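Local coordinates for Mll8374 protein (Mesorhizobium loti, PDB 3B5E) that probably hydrolyses carboxylic ester bonds, as a carboxylesterase of the alpha/beta-hydrolase fold with a serine nucleophile, at residues G64-P67 with F72-F75. Numbering follows the deposited sequence.
Sequences GRIP and FRWF. With SO4 (sulfate ion), chain C.
The chi1 of I66 (-62°) places CG1 opposite the carbonyl carbon and leaves CG2 against the aliphatic part of R73. The two residues pair in a short antiparallel beta hairpin, strands 66-68 and 71-73, beyond the C-terminal end of the central strand 113-118, in what is probably an alpha/beta-hydrolase fold. They form a hydrogen-bonded pair. R73 N donates to I66 O at 2.8 Å, and I66 N returns a longer bond to R73 O at 3.3 Å. On the same face, I66 CG2 lies 3.6 Å from R73 CG. The longer branch of I66 reaches across to the other segment, past the end of its strand, where CD1 meets F75 CA at 3.4 Å.

P67 and F72 follow as a non-hydrogen-bonded pair, with their side chains turned apart. At the other end, G64 lies over one face of the W74 indole. Its CA is 3.7 Å from the centroid of the six-membered ring, a CH-pi contact. W74 NE1 is held by H37 O, and W74 also touches the probable nucleophile elbow. Beyond the strand ends, a water joins R65 N to W74 O.

The R73 chain bends at chi3 (-55°), which brings the NE/NH2 edge of its guanidinium to F75 O. NE and NH2 grip this oxygen side-on, and it lies nearly in the guanidinium plane. NH1 also bonds to Q68 OE1, at the end of strand 66-68. With an alanine in place of R73, F75 O would probably lose both donors, and I66 CG2 its aliphatic neighbour. The far edge of the guanidinium holds a sulfate, probably from the crystallisation liquor, which also bonds to S39 OG. There R73 NH1 meets sulfate O2 at 2.9 Å in a nearly straight bond (170°), while NH2 reaches sulfate O1 at 3.3 Å.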
# COMPACT_ATOMS: atom_id res chain seq x y z
N GLY A 64 0.84 -10.13 -4.76
CA GLY A 64 1.77 -9.82 -5.84
C GLY A 64 1.88 -10.92 -6.89
O GLY A 64 1.61 -12.09 -6.63
N ARG A 65 2.23 -10.53 -8.11
CA ARG A 65 2.24 -11.48 -9.23
C ARG A 65 3.58 -12.14 -9.50
O ARG A 65 3.67 -13.02 -10.34
CB ARG A 65 1.74 -10.79 -10.48
CG ARG A 65 0.37 -10.22 -10.27
CD ARG A 65 -0.35 -9.97 -11.55
NE ARG A 65 0.40 -9.14 -12.49
CZ ARG A 65 -0.08 -8.68 -13.64
NH1 ARG A 65 -1.32 -8.97 -14.01
NH2 ARG A 65 0.67 -7.93 -14.42
N ILE A 66 4.60 -11.74 -8.76
CA ILE A 66 5.95 -12.26 -8.94
C ILE A 66 6.33 -13.14 -7.75
O ILE A 66 6.33 -12.66 -6.62
CB ILE A 66 6.95 -11.08 -9.06
CG1 ILE A 66 6.61 -10.25 -10.30
CG2 ILE A 66 8.39 -11.57 -9.14
CD1 ILE A 66 7.29 -8.95 -10.33
N PRO A 67 6.64 -14.43 -8.00
CA PRO A 67 7.08 -15.28 -6.91
C PRO A 67 8.41 -14.83 -6.30
O PRO A 67 9.30 -14.32 -6.99
CB PRO A 67 7.24 -16.66 -7.58
CG PRO A 67 6.38 -16.59 -8.79
CD PRO A 67 6.56 -15.17 -9.26
N PHE A 72 5.65 -13.76 -2.43
CA PHE A 72 5.42 -12.96 -3.62
C PHE A 72 5.97 -11.54 -3.43
O PHE A 72 6.29 -11.10 -2.30
CB PHE A 72 3.90 -12.96 -3.97
CG PHE A 72 3.34 -14.35 -4.12
CD1 PHE A 72 3.42 -15.01 -5.34
CD2 PHE A 72 2.81 -15.04 -3.02
CE1 PHE A 72 2.99 -16.32 -5.46
CE2 PHE A 72 2.37 -16.35 -3.14
CZ PHE A 72 2.46 -16.98 -4.36
N ARG A 73 6.10 -10.86 -4.55
CA ARG A 73 6.47 -9.46 -4.57
C ARG A 73 5.72 -8.76 -5.69
O ARG A 73 5.14 -9.41 -6.55
CB ARG A 73 7.99 -9.30 -4.72
CG ARG A 73 8.63 -9.99 -5.96
CD ARG A 73 10.15 -9.78 -6.00
NE ARG A 73 10.44 -8.35 -5.96
CZ ARG A 73 10.94 -7.68 -4.93
NH1 ARG A 73 11.37 -8.30 -3.84
NH2 ARG A 73 11.07 -6.36 -5.04
N TRP A 74 5.79 -7.43 -5.67
CA TRP A 74 4.95 -6.56 -6.50
C TRP A 74 5.61 -6.14 -7.81
O TRP A 74 4.93 -5.81 -8.77
CB TRP A 74 4.53 -5.34 -5.66
CG TRP A 74 3.60 -5.80 -4.54
CD1 TRP A 74 3.92 -6.03 -3.24
CD2 TRP A 74 2.21 -6.12 -4.67
NE1 TRP A 74 2.84 -6.49 -2.56
CE2 TRP A 74 1.76 -6.56 -3.41
CE3 TRP A 74 1.31 -6.10 -5.74
CZ2 TRP A 74 0.47 -6.93 -3.19
CZ3 TRP A 74 0.02 -6.48 -5.51
CH2 TRP A 74 -0.39 -6.89 -4.25
N PHE A 75 6.93 -6.10 -7.83
CA PHE A 75 7.69 -5.78 -9.04
C PHE A 75 9.12 -6.25 -8.87
O PHE A 75 9.59 -6.43 -7.76
CB PHE A 75 7.61 -4.28 -9.41
CG PHE A 75 7.83 -3.34 -8.26
CD1 PHE A 75 9.13 -3.06 -7.79
CD2 PHE A 75 6.76 -2.68 -7.66
CE1 PHE A 75 9.33 -2.16 -6.76
CE2 PHE A 75 6.96 -1.82 -6.59
CZ PHE A 75 8.26 -1.55 -6.14
S SO4 C . 12.20 -5.27 -1.38
O1 SO4 C . 11.33 -4.57 -2.29
O2 SO4 C . 12.14 -6.71 -1.50
O3 SO4 C . 11.79 -5.04 -0.05
O4 SO4 C . 13.58 -4.89 -1.64
O HOH W 1 2.72 -7.72 -8.98